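PDB 4PQG: glycosyltransferase Gtf1 from Streptococcus pneumoniae, which is a glycosyltransferase of the GT-B fold, with two Rossmann-like domains and an added extended beta-sheet domain. Local coordinates for residues N13-I18 with L226-G231; M50-N55 with T153-E158; V87-V92 with D131-A136; A94-E99 with R146-S151. One frame throughout, in Å; residues are numbered along the deposited sequence.

Contact 1 of 4, residues N13-I18 with L226-G231; sequences NINLGI and LDRETG
The contact joins two neighbouring parallel strands of a Rossmann-like domain of the GT-B fold, 10-15 and 223-226, where both chains leave the sheet. I14 pairs with L226 in a parallel bridge. D227 N donates to I14 O at 2.8 Å, and R228 N donates to the same I14 O at 3.3 Å. This fork ties the loop 227-231 to the C-terminal end of strand 10-15. On the sheet face of I14 and L226, I14 CG2 meets L226 CD1 at 3.7 Å, and V236 of helix 233-240 packs on both side chains.

D227 is held from outside the contact: H250 bonds OD1, while R32 and Q29 bond OD2. N15 CG lies opposite the backbone N (chi1 -165°), which carries OD1 to the R228 side chain. The two lie side by side, with amide and guanidinium planes 21° apart. E26 holds both, by a hydrogen bond from N15 ND2 and a salt bridge to R228 NH2. The nearest atoms of NAG and UDP lie about 6 and 7 Å from the R228 side chain. L16 crosses R228 at about a right angle, and L16 CG rests 3.8 Å from R228 CB. A water accepts from G17 N and, weakly, from R228 NE. At the guanidinium edge, R228 NE makes a weak hydrogen bond of 3.2 Å to N15 OD1, bent to 129° at the hydrogen.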
loop_
_atom_site.group_PDB
_atom_site.type_symbol
_atom_site.label_atom_id
_atom_site.label_comp_id
_atom_site.label_asym_id
_atom_site.label_seq_id
_atom_site.Cartn_x
_atom_site.Cartn_y
_atom_site.Cartn_z
ATOM N N ASN A 13 -1.069 8.594 -11.785
ATOM C CA ASN A 13 -1.129 7.237 -11.262
ATOM C C ASN A 13 -2.328 7.151 -10.315
ATOM O O ASN A 13 -2.480 8.001 -9.430
ATOM C CB ASN A 13 0.146 6.927 -10.481
ATOM C CG ASN A 13 1.415 7.226 -11.275
ATOM O OD1 ASN A 13 2.082 6.312 -11.728
ATOM N ND2 ASN A 13 1.764 8.515 -11.413
ATOM N N ILE A 14 -3.135 6.111 -10.484
ATOM C CA ILE A 14 -4.415 5.976 -9.774
ATOM C C ILE A 14 -4.453 4.735 -8.870
ATOM O O ILE A 14 -4.209 3.605 -9.318
ATOM C CB ILE A 14 -5.603 5.973 -10.768
ATOM C CG1 ILE A 14 -5.704 7.349 -11.457
ATOM C CG2 ILE A 14 -6.907 5.685 -10.051
ATOM C CD1 ILE A 14 -6.599 7.393 -12.677
ATOM N N ASN A 15 -4.734 4.968 -7.592
ATOM C CA ASN A 15 -4.851 3.907 -6.602
ATOM C C ASN A 15 -6.101 4.217 -5.770
ATOM O O ASN A 15 -6.604 5.345 -5.794
ATOM C CB ASN A 15 -3.591 3.881 -5.725
ATOM C CG ASN A 15 -3.448 2.593 -4.897
ATOM O OD1 ASN A 15 -4.292 1.706 -4.929
ATOM N ND2 ASN A 15 -2.368 2.509 -4.147
ATOM N N LEU A 16 -6.605 3.229 -5.036
ATOM C CA LEU A 16 -7.721 3.494 -4.136
ATOM C C LEU A 16 -7.279 4.267 -2.892
ATOM O O LEU A 16 -7.750 5.368 -2.641
ATOM C CB LEU A 16 -8.471 2.200 -3.775
ATOM C CG LEU A 16 -8.939 1.413 -5.001
ATOM C CD1 LEU A 16 -9.669 0.147 -4.587
ATOM C CD2 LEU A 16 -9.808 2.282 -5.902
ATOM N N GLY A 17 -6.358 3.704 -2.127
ATOM C CA GLY A 17 -6.069 4.249 -0.812
ATOM C C GLY A 17 -4.658 4.023 -0.342
ATOM O O GLY A 17 -3.792 3.557 -1.101
ATOM N N ILE A 18 -4.438 4.369 0.919
ATOM C CA ILE A 18 -3.116 4.353 1.541
ATOM C C ILE A 18 -3.327 4.409 3.040
ATOM O O ILE A 18 -4.278 5.044 3.514
ATOM C CB ILE A 18 -2.225 5.534 1.059
ATOM C CG1 ILE A 18 -0.805 5.444 1.669
ATOM C CG2 ILE A 18 -2.868 6.877 1.378
ATOM C CD1 ILE A 18 0.253 6.178 0.875
ATOM N N LEU A 226 -2.870 3.010 -14.141
ATOM C CA LEU A 226 -3.880 2.508 -13.236
ATOM C C LEU A 226 -3.374 1.347 -12.368
ATOM O O LEU A 226 -3.133 0.237 -12.857
ATOM C CB LEU A 226 -5.091 2.080 -14.051
ATOM C CG LEU A 226 -6.395 1.710 -13.353
ATOM C CD1 LEU A 226 -6.849 2.831 -12.438
ATOM C CD2 LEU A 226 -7.440 1.431 -14.430
ATOM N N ASP A 227 -3.246 1.609 -11.079
ATOM C CA ASP A 227 -2.786 0.588 -10.134
ATOM C C ASP A 227 -3.898 -0.259 -9.524
ATOM O O ASP A 227 -3.788 -1.501 -9.449
ATOM C CB ASP A 227 -1.911 1.241 -9.071
ATOM C CG ASP A 227 -0.562 1.618 -9.630
ATOM O OD1 ASP A 227 0.149 0.662 -10.045
ATOM O OD2 ASP A 227 -0.237 2.833 -9.698
ATOM N N ARG A 228 -4.960 0.414 -9.100
ATOM C CA ARG A 228 -6.144 -0.222 -8.536
ATOM C C ARG A 228 -7.343 0.602 -8.927
ATOM O O ARG A 228 -7.264 1.842 -8.966
ATOM C CB ARG A 228 -6.090 -0.185 -7.037
ATOM C CG ARG A 228 -5.385 -1.311 -6.363
ATOM C CD ARG A 228 -5.896 -1.267 -4.937
ATOM N NE ARG A 228 -4.838 -1.291 -3.931
ATOM C CZ ARG A 228 -4.435 -2.400 -3.330
ATOM N NH1 ARG A 228 -4.993 -3.562 -3.663
ATOM N NH2 ARG A 228 -3.484 -2.346 -2.404
ATOM N N GLU A 229 -8.473 -0.067 -9.137
ATOM C CA GLU A 229 -9.537 0.518 -9.965
ATOM C C GLU A 229 -10.946 0.043 -9.613
ATOM O O GLU A 229 -11.914 0.362 -10.330
ATOM C CB GLU A 229 -9.174 0.248 -11.447
ATOM C CG GLU A 229 -10.274 -0.164 -12.411
ATOM C CD GLU A 229 -10.644 -1.645 -12.383
ATOM O OE1 GLU A 229 -10.212 -2.405 -11.482
ATOM O OE2 GLU A 229 -11.414 -2.047 -13.281
ATOM N N THR A 230 -11.074 -0.720 -8.524
ATOM C CA THR A 230 -12.403 -1.201 -8.117
ATOM C C THR A 230 -13.392 -0.051 -8.007
ATOM O O THR A 230 -13.138 0.898 -7.291
ATOM C CB THR A 230 -12.362 -1.966 -6.774
ATOM O OG1 THR A 230 -11.643 -3.189 -6.958
ATOM C CG2 THR A 230 -13.780 -2.288 -6.299
ATOM N N GLY A 231 -14.492 -0.128 -8.750
ATOM C CA GLY A 231 -15.554 0.866 -8.696
ATOM C C GLY A 231 -15.486 1.962 -9.759
ATOM O O GLY A 231 -16.514 2.550 -10.111
HETATM O O HOH W 1 -5.321 1.053 -1.830
#

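Contact 2 of 4, residues M50-N55 with T153-E158; sequences MILADN and TRYCSE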
loop_
_atom_site.group_PDB
_atom_site.type_symbol
_atom_site.label_atom_id
_atom_site.label_comp_id
_atom_site.label_asym_id
_atom_site.label_seq_id
_atom_site.Cartn_x
_atom_site.Cartn_y
_atom_site.Cartn_z
ATOM N N MET A 50 -12.234 7.749 0.315
ATOM C CA MET A 50 -12.454 8.726 1.373
ATOM C C MET A 50 -11.532 8.375 2.562
ATOM O O MET A 50 -11.647 7.297 3.156
ATOM C CB MET A 50 -13.941 8.725 1.769
ATOM C CG MET A 50 -14.274 9.607 2.978
ATOM S SD MET A 50 -14.018 11.350 2.573
ATOM C CE MET A 50 -15.309 11.630 1.354
ATOM N N ILE A 51 -10.590 9.266 2.871
ATOM C CA ILE A 51 -9.612 9.074 3.950
ATOM C C ILE A 51 -9.753 10.255 4.907
ATOM O O ILE A 51 -9.358 11.381 4.555
ATOM C CB ILE A 51 -8.150 9.101 3.410
ATOM C CG1 ILE A 51 -7.939 8.145 2.229
ATOM C CG2 ILE A 51 -7.137 8.869 4.535
ATOM C CD1 ILE A 51 -8.095 6.678 2.551
ATOM N N LEU A 52 -10.278 9.997 6.104
ATOM C CA LEU A 52 -10.549 11.036 7.087
ATOM C C LEU A 52 -9.970 10.694 8.462
ATOM O O LEU A 52 -9.718 11.590 9.270
ATOM C CB LEU A 52 -12.068 11.286 7.198
ATOM C CG LEU A 52 -12.693 12.032 5.997
ATOM C CD1 LEU A 52 -14.204 12.154 6.130
ATOM C CD2 LEU A 52 -12.066 13.413 5.786
ATOM N N ALA A 53 -9.743 9.406 8.706
ATOM C CA ALA A 53 -9.199 8.944 9.993
ATOM C C ALA A 53 -7.818 9.550 10.230
ATOM O O ALA A 53 -7.409 9.787 11.378
ATOM C CB ALA A 53 -9.136 7.423 10.018
ATOM N N ASP A 54 -7.109 9.784 9.124
ATOM C CA ASP A 54 -5.833 10.482 9.127
ATOM C C ASP A 54 -5.857 11.594 8.105
ATOM O O ASP A 54 -6.605 11.512 7.134
ATOM C CB ASP A 54 -4.726 9.514 8.709
ATOM C CG ASP A 54 -4.446 8.471 9.762
ATOM O OD1 ASP A 54 -3.867 8.841 10.798
ATOM O OD2 ASP A 54 -4.836 7.310 9.556
ATOM N N ASN A 55 -5.013 12.604 8.304
ATOM C CA ASN A 55 -4.681 13.542 7.241
ATOM C C ASN A 55 -3.917 12.767 6.154
ATOM O O ASN A 55 -2.869 12.202 6.430
ATOM C CB ASN A 55 -3.810 14.679 7.803
ATOM C CG ASN A 55 -3.437 15.719 6.754
ATOM O OD1 ASN A 55 -3.542 15.479 5.546
ATOM N ND2 ASN A 55 -3.000 16.895 7.221
ATOM N N THR A 153 -5.940 24.357 7.779
ATOM C CA THR A 153 -7.260 24.892 8.118
ATOM C C THR A 153 -8.255 23.734 8.015
ATOM O O THR A 153 -7.876 22.631 7.614
ATOM C CB THR A 153 -7.669 26.070 7.207
ATOM O OG1 THR A 153 -8.849 26.691 7.728
ATOM C CG2 THR A 153 -7.911 25.611 5.767
ATOM N N ARG A 154 -9.515 23.976 8.372
ATOM C CA ARG A 154 -10.554 22.955 8.197
ATOM C C ARG A 154 -10.840 22.706 6.726
ATOM O O ARG A 154 -11.240 23.610 6.011
ATOM C CB ARG A 154 -11.842 23.347 8.914
ATOM C CG ARG A 154 -12.997 22.389 8.622
ATOM C CD ARG A 154 -14.241 22.821 9.366
ATOM N NE ARG A 154 -14.799 24.057 8.828
ATOM C CZ ARG A 154 -15.871 24.657 9.333
ATOM N NH1 ARG A 154 -16.487 24.116 10.389
ATOM N NH2 ARG A 154 -16.344 25.779 8.772
ATOM N N TYR A 155 -10.646 21.464 6.286
ATOM C CA TYR A 155 -10.926 21.103 4.913
ATOM C C TYR A 155 -12.242 20.314 4.699
ATOM O O TYR A 155 -12.746 20.283 3.589
ATOM C CB TYR A 155 -9.730 20.359 4.293
ATOM C CG TYR A 155 -9.379 19.014 4.931
ATOM C CD1 TYR A 155 -10.016 17.823 4.532
ATOM C CD2 TYR A 155 -8.378 18.928 5.886
ATOM C CE1 TYR A 155 -9.664 16.596 5.091
ATOM C CE2 TYR A 155 -8.024 17.713 6.460
ATOM C CZ TYR A 155 -8.664 16.553 6.063
ATOM O OH TYR A 155 -8.269 15.375 6.648
ATOM N N CYS A 156 -12.773 19.699 5.758
ATOM C CA CYS A 156 -14.001 18.899 5.686
ATOM C C CYS A 156 -14.797 18.975 6.997
ATOM O O CYS A 156 -14.201 18.997 8.098
ATOM C CB CYS A 156 -13.646 17.428 5.356
ATOM S SG CYS A 156 -15.031 16.263 5.385
ATOM N N SER A 157 -16.130 19.026 6.881
ATOM C CA SER A 157 -17.040 18.779 8.009
ATOM C C SER A 157 -18.002 17.628 7.703
ATOM O O SER A 157 -18.464 17.471 6.570
ATOM C CB SER A 157 -17.868 20.010 8.366
ATOM O OG SER A 157 -17.070 21.027 8.917
ATOM N N GLU A 158 -18.271 16.823 8.719
ATOM C CA GLU A 158 -19.290 15.802 8.672
ATOM C C GLU A 158 -20.406 16.175 9.627
ATOM O O GLU A 158 -20.151 16.566 10.766
ATOM C CB GLU A 158 -18.729 14.439 9.073
ATOM C CG GLU A 158 -17.769 13.833 8.068
ATOM C CD GLU A 158 -17.253 12.486 8.522
ATOM O OE1 GLU A 158 -16.871 12.355 9.703
ATOM O OE2 GLU A 158 -17.222 11.561 7.687
HETATM O O HOH W 2 -7.631 13.576 4.822
#
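Apolar contacts centre on L52, whose two methyl groups reach strand 154-163 of the extended beta-sheet domain. With CG beside the backbone N (chi1 -73°), CD1 is directed to E158 and CD2 to Y155 and C156. L52 CD2 approaches the Y155 ring obliquely, 4.0 Å from Y155 CE1. L52 CD2 also lies 4.1 Å from C156 SG. The leucine and tyrosine side chains slide past each other in opposite directions.

On the polar side, L52 CD1 is 3.4 Å from E158 OE2, a van der Waals contact. The carboxylate's partners lie on the sheet: R172 forms a salt bridge with OE2, and Y149 OH bonds OE1.

Water carries the polar link between the segments. It donates to I51 O at 2.8 Å and to D54 O at 3.3 Å. It also lies 2.6 Å from Y155 OH in a hydrogen bond. One water thus joins the tyrosine hydroxyl to two loop carbonyls.

The loop 50-55 runs from strand 42-47 to helix 56-63, where N55 is the N-cap: its OD1 takes Q57 N and its ND2 bonds A83 O. L52 also packs on Y149 of strand 143-150, R172 of strand 166-175 and W72 of strand 70-72.

Contact 3 of 4, residues V87-V92 with D131-A136; sequences VTVDDV and DLVQHA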
loop_
_atom_site.group_PDB
_atom_site.type_symbol
_atom_site.label_atom_id
_atom_site.label_comp_id
_atom_site.label_asym_id
_atom_site.label_seq_id
_atom_site.Cartn_x
_atom_site.Cartn_y
_atom_site.Cartn_z
ATOM N N VAL A 87 -3.065 22.943 12.538
ATOM C CA VAL A 87 -4.099 23.532 13.382
ATOM C C VAL A 87 -3.943 23.089 14.850
ATOM O O VAL A 87 -3.749 21.908 15.129
ATOM C CB VAL A 87 -5.492 23.166 12.835
ATOM C CG1 VAL A 87 -6.586 23.530 13.813
ATOM C CG2 VAL A 87 -5.724 23.857 11.494
ATOM N N THR A 88 -4.049 24.044 15.778
ATOM C CA THR A 88 -3.910 23.772 17.219
ATOM C C THR A 88 -5.258 23.615 17.914
ATOM O O THR A 88 -6.291 23.923 17.332
ATOM C CB THR A 88 -3.172 24.909 17.944
ATOM O OG1 THR A 88 -3.918 26.124 17.805
ATOM C CG2 THR A 88 -1.774 25.103 17.388
ATOM N N VAL A 89 -5.237 23.160 19.169
ATOM C CA VAL A 89 -6.444 23.099 19.995
ATOM C C VAL A 89 -7.186 24.439 20.048
ATOM O O VAL A 89 -8.423 24.482 19.973
ATOM C CB VAL A 89 -6.134 22.628 21.431
ATOM C CG1 VAL A 89 -7.390 22.621 22.288
ATOM C CG2 VAL A 89 -5.543 21.226 21.404
ATOM N N ASP A 90 -6.438 25.525 20.185
ATOM C CA ASP A 90 -7.034 26.857 20.283
ATOM C C ASP A 90 -7.693 27.247 18.982
ATOM O O ASP A 90 -8.793 27.809 18.985
ATOM C CB ASP A 90 -5.972 27.899 20.652
ATOM C CG ASP A 90 -5.494 27.751 22.075
ATOM O OD1 ASP A 90 -6.340 27.522 22.969
ATOM O OD2 ASP A 90 -4.269 27.844 22.298
ATOM N N ASP A 91 -7.014 26.955 17.877
ATOM C CA ASP A 91 -7.587 27.157 16.544
ATOM C C ASP A 91 -8.879 26.382 16.395
ATOM O O ASP A 91 -9.836 26.885 15.806
ATOM C CB ASP A 91 -6.629 26.688 15.452
ATOM C CG ASP A 91 -5.367 27.502 15.386
ATOM O OD1 ASP A 91 -5.412 28.718 15.675
ATOM O OD2 ASP A 91 -4.331 26.910 15.018
ATOM N N VAL A 92 -8.895 25.159 16.924
ATOM C CA VAL A 92 -10.072 24.280 16.847
ATOM C C VAL A 92 -11.240 24.818 17.652
ATOM O O VAL A 92 -12.377 24.869 17.156
ATOM C CB VAL A 92 -9.756 22.832 17.309
ATOM C CG1 VAL A 92 -11.032 22.052 17.594
ATOM C CG2 VAL A 92 -8.938 22.120 16.261
ATOM N N ASP A 131 0.051 19.960 20.624
ATOM C CA ASP A 131 -1.314 20.475 20.585
ATOM C C ASP A 131 -1.896 20.584 19.156
ATOM O O ASP A 131 -2.860 21.323 18.931
ATOM C CB ASP A 131 -1.430 21.802 21.364
ATOM C CG ASP A 131 -0.825 22.988 20.626
ATOM O OD1 ASP A 131 -0.059 22.800 19.648
ATOM O OD2 ASP A 131 -1.123 24.128 21.032
ATOM N N LEU A 132 -1.317 19.846 18.205
ATOM C CA LEU A 132 -1.841 19.795 16.829
ATOM C C LEU A 132 -3.066 18.875 16.759
ATOM O O LEU A 132 -3.052 17.771 17.327
ATOM C CB LEU A 132 -0.748 19.354 15.842
ATOM C CG LEU A 132 0.568 20.160 15.829
ATOM C CD1 LEU A 132 1.597 19.538 14.889
ATOM C CD2 LEU A 132 0.357 21.626 15.470
ATOM N N VAL A 133 -4.129 19.326 16.083
ATOM C CA VAL A 133 -5.410 18.604 16.076
ATOM C C VAL A 133 -5.820 18.161 14.668
ATOM O O VAL A 133 -6.061 18.994 13.798
ATOM C CB VAL A 133 -6.548 19.425 16.706
ATOM C CG1 VAL A 133 -7.844 18.616 16.729
ATOM C CG2 VAL A 133 -6.181 19.856 18.126
ATOM N N GLN A 134 -5.904 16.846 14.481
ATOM C CA GLN A 134 -6.152 16.222 13.177
ATOM C C GLN A 134 -7.643 16.332 12.854
ATOM O O GLN A 134 -8.007 16.669 11.737
ATOM C CB GLN A 134 -5.660 14.753 13.189
ATOM C CG GLN A 134 -5.855 13.946 11.907
ATOM C CD GLN A 134 -7.237 13.299 11.814
ATOM O OE1 GLN A 134 -7.804 12.865 12.833
ATOM N NE2 GLN A 134 -7.789 13.225 10.594
ATOM N N HIS A 135 -8.488 16.040 13.839
ATOM C CA HIS A 135 -9.937 16.237 13.719
ATOM C C HIS A 135 -10.580 16.411 15.069
ATOM O O HIS A 135 -9.969 16.088 16.087
ATOM C CB HIS A 135 -10.595 15.127 12.888
ATOM C CG HIS A 135 -10.839 13.840 13.630
ATOM N ND1 HIS A 135 -9.897 12.894 13.761
ATOM C CD2 HIS A 135 -11.993 13.330 14.225
ATOM C CE1 HIS A 135 -10.403 11.841 14.422
ATOM N NE2 HIS A 135 -11.691 12.103 14.698
ATOM N N ALA A 136 -11.803 16.941 15.082
ATOM C CA ALA A 136 -12.529 17.278 16.317
ATOM C C ALA A 136 -13.987 16.916 16.167
ATOM O O ALA A 136 -14.540 16.991 15.060
ATOM C CB ALA A 136 -12.403 18.760 16.628
HETATM O O HOH W 3 -3.593 25.253 21.466
#
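The backbones of V87-V89 and D131-V133 meet at a single bridge between T88 and L132, with CA atoms 4.5 Å apart. V133 N donates to V87 O at 2.8 Å. V89 N returns a weak bond to D131 O at 3.0 Å. Two CA-H...O contacts add to the pair, from L132 CA to V87 O and from T88 CA to D131 O. V133 O is buried here and has no partner in the model.

T88 then starts helix 89-93 with a capping box. D91 N donates to T88 OG1, and T88 N donates to D91 OD2 in a nearly straight bond of 171°. T88 OG1 sits between its backbone N and carbonyl carbon (chi1 61°), where it faces the first turn of the helix. This leaves CG2 beside D131, with T88 CG2 3.7 Å from D131 OD1. The two side chains run side by side in the same direction. A water donates to D131 OD2 and accepts from D90 N, a second tie between the helix start and the loop.

Valines close the inner side. V89 CG2 meets V133 CG2 at 3.6 Å, their side chains crossing at a slant. V92 forks over strand 133-140. V92 CG2 lies 3.6 Å from V133 CB, and V92 CG1 lies 3.7 Å from A136 CB.

The helix therefore lies against the antiparallel sheet of the extended domain. L125 and C123 of strand 119-125 and F150 of strand 143-150 extend the same apolar layer. V87 lies on F150, and V92 touches both F150 and C123.

Contact 4 of 4, residues A94-E99 with R146-S151; sequences AYFGGE and RKDYFS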
loop_
_atom_site.group_PDB
_atom_site.type_symbol
_atom_site.label_atom_id
_atom_site.label_comp_id
_atom_site.label_asym_id
_atom_site.label_seq_id
_atom_site.Cartn_x
_atom_site.Cartn_y
_atom_site.Cartn_z
ATOM N N ALA A 94 -11.998 27.733 18.374
ATOM C CA ALA A 94 -12.538 28.940 17.740
ATOM C C ALA A 94 -13.725 28.628 16.815
ATOM O O ALA A 94 -14.569 29.485 16.568
ATOM C CB ALA A 94 -11.444 29.673 16.964
ATOM N N TYR A 95 -13.777 27.407 16.294
ATOM C CA TYR A 95 -14.908 26.980 15.461
ATOM C C TYR A 95 -16.167 26.726 16.306
ATOM O O TYR A 95 -17.291 26.785 15.805
ATOM C CB TYR A 95 -14.549 25.730 14.658
ATOM C CG TYR A 95 -13.576 25.961 13.513
ATOM C CD1 TYR A 95 -14.036 26.201 12.211
ATOM C CD2 TYR A 95 -12.196 25.931 13.728
ATOM C CE1 TYR A 95 -13.143 26.416 11.161
ATOM C CE2 TYR A 95 -11.296 26.150 12.692
ATOM C CZ TYR A 95 -11.772 26.385 11.406
ATOM O OH TYR A 95 -10.879 26.573 10.363
ATOM N N PHE A 96 -15.971 26.444 17.589
ATOM C CA PHE A 96 -17.084 26.156 18.482
ATOM C C PHE A 96 -17.251 27.318 19.464
ATOM O O PHE A 96 -16.359 28.150 19.609
ATOM C CB PHE A 96 -16.869 24.797 19.171
ATOM C CG PHE A 96 -16.467 23.693 18.209
ATOM C CD1 PHE A 96 -17.410 23.096 17.358
ATOM C CD2 PHE A 96 -15.138 23.265 18.123
ATOM C CE1 PHE A 96 -17.039 22.088 16.470
ATOM C CE2 PHE A 96 -14.769 22.261 17.227
ATOM C CZ PHE A 96 -15.717 21.674 16.398
ATOM N N GLY A 97 -18.409 27.412 20.103
ATOM C CA GLY A 97 -18.642 28.492 21.070
ATOM C C GLY A 97 -17.648 28.481 22.217
ATOM O O GLY A 97 -17.069 27.444 22.526
ATOM N N GLY A 98 -17.455 29.635 22.852
ATOM C CA GLY A 98 -16.466 29.775 23.925
ATOM C C GLY A 98 -16.917 29.248 25.274
ATOM O O GLY A 98 -17.928 28.552 25.378
ATOM N N GLU A 99 -16.139 29.576 26.304
ATOM C CA GLU A 99 -16.467 29.295 27.713
ATOM C C GLU A 99 -16.142 27.870 28.178
ATOM O O GLU A 99 -17.012 27.130 28.649
ATOM C CB GLU A 99 -17.919 29.683 28.043
ATOM C CG GLU A 99 -18.251 31.156 27.818
ATOM C CD GLU A 99 -17.764 32.060 28.943
ATOM O OE1 GLU A 99 -18.617 32.697 29.602
ATOM O OE2 GLU A 99 -16.535 32.136 29.172
ATOM N N ARG A 146 -21.341 17.189 14.714
ATOM C CA ARG A 146 -20.418 17.609 13.659
ATOM C C ARG A 146 -19.020 17.115 13.964
ATOM O O ARG A 146 -18.595 17.089 15.136
ATOM C CB ARG A 146 -20.404 19.139 13.497
ATOM C CG ARG A 146 -19.754 19.628 12.195
ATOM C CD ARG A 146 -19.888 21.149 12.041
ATOM N NE ARG A 146 -18.685 21.900 12.397
ATOM C CZ ARG A 146 -18.654 23.196 12.726
ATOM N NH1 ARG A 146 -19.767 23.928 12.790
ATOM N NH2 ARG A 146 -17.494 23.769 13.002
ATOM N N LYS A 147 -18.325 16.703 12.907
ATOM C CA LYS A 147 -16.898 16.427 12.946
ATOM C C LYS A 147 -16.182 17.297 11.935
ATOM O O LYS A 147 -16.565 17.336 10.752
ATOM C CB LYS A 147 -16.594 14.967 12.602
ATOM C CG LYS A 147 -17.011 13.948 13.634
ATOM C CD LYS A 147 -16.366 12.596 13.345
ATOM C CE LYS A 147 -17.092 11.471 14.078
ATOM N NZ LYS A 147 -16.588 10.103 13.723
ATOM N N ASP A 148 -15.130 17.976 12.385
ATOM C CA ASP A 148 -14.304 18.787 11.506
ATOM C C ASP A 148 -12.944 18.118 11.360
ATOM O O ASP A 148 -12.462 17.487 12.305
ATOM C CB ASP A 148 -14.097 20.180 12.089
ATOM C CG ASP A 148 -15.340 21.057 12.025
ATOM O OD1 ASP A 148 -16.335 20.708 11.350
ATOM O OD2 ASP A 148 -15.299 22.126 12.649
ATOM N N TYR A 149 -12.344 18.275 10.176
ATOM C CA TYR A 149 -11.057 17.686 9.818
ATOM C C TYR A 149 -10.090 18.786 9.363
ATOM O O TYR A 149 -10.468 19.620 8.548
ATOM C CB TYR A 149 -11.270 16.659 8.707
ATOM C CG TYR A 149 -12.130 15.503 9.171
ATOM C CD1 TYR A 149 -11.553 14.381 9.772
ATOM C CD2 TYR A 149 -13.528 15.553 9.067
ATOM C CE1 TYR A 149 -12.349 13.338 10.250
ATOM C CE2 TYR A 149 -14.323 14.507 9.530
ATOM C CZ TYR A 149 -13.720 13.408 10.120
ATOM O OH TYR A 149 -14.489 12.362 10.557
ATOM N N PHE A 150 -8.847 18.761 9.864
ATOM C CA PHE A 150 -7.905 19.892 9.728
ATOM C C PHE A 150 -6.543 19.528 9.132
ATOM O O PHE A 150 -5.975 18.462 9.447
ATOM C CB PHE A 150 -7.654 20.557 11.100
ATOM C CG PHE A 150 -8.907 20.937 11.844
ATOM C CD1 PHE A 150 -9.573 22.135 11.568
ATOM C CD2 PHE A 150 -9.411 20.111 12.841
ATOM C CE1 PHE A 150 -10.722 22.490 12.263
ATOM C CE2 PHE A 150 -10.563 20.454 13.534
ATOM C CZ PHE A 150 -11.220 21.647 13.245
ATOM N N SER A 151 -6.027 20.412 8.272
ATOM C CA SER A 151 -4.610 20.389 7.830
ATOM C C SER A 151 -4.019 21.705 8.345
ATOM O O SER A 151 -3.782 21.819 9.541
ATOM C CB SER A 151 -4.463 20.230 6.311
ATOM O OG SER A 151 -5.235 21.188 5.591
HETATM O O HOH W 4 -18.782 26.173 13.884
#
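Y95 and F150 form the tight apolar part of this contact, where the loop after helix 89-93 lies on strand 143-150. F150 CE1 sits over one face of the Y95 ring, 3.7 Å from Y95 CE2. The ring planes are 54° apart and the pair is oblique. F96, which is buried, brings its ring end to the charged pair of the strand. F96 CZ is 3.8 Å from D148 OD2, while F96 CE1 lies over a face of the R146 guanidinium. Within the loop, Y95 CB stands over the centre of the F96 ring.

The R146 side, by contrast, is partly exposed and reaches water. There one water donates to Y95 O and accepts from R146 NH1 at 2.7 Å, linking loop and strand.

R146 grips D148 side-on with two nitrogens. R146 NH2 meets the syn lone pair of D148 OD2 at 2.8 Å, in the guanidinium plane, and the bond is nearly straight at 169°. NE binds OD1 from a tilted position. On the next strand, R154 also binds D148. The carboxylate probably stays charged and is shared by R146 and R154, with S157 as a further donor.

How the contacts relate
Contacts 2, 3 and 4 meet on the ten-stranded antiparallel sheet of the extended domain, whereas contact 1 lies in the parallel sheet of a Rossmann-like domain. Contacts 3 and 4 are closest, with centres 8 Å apart, and join through adjacent strands 133-140 and 143-150. Contact 2 has its centre 12 Å from each of them. It meets contact 3 through L52 O and Q134 NE2, 2.9 Å apart, and contact 4 through neighbouring strands. Contact 1 touches contact 2 by packing of I18 on I51, though their centres are 20 Å apart. Contact 1 lies nearest the ligand site, with the R228 side chain about 6 Å from NAG and about 7 Å from UDP.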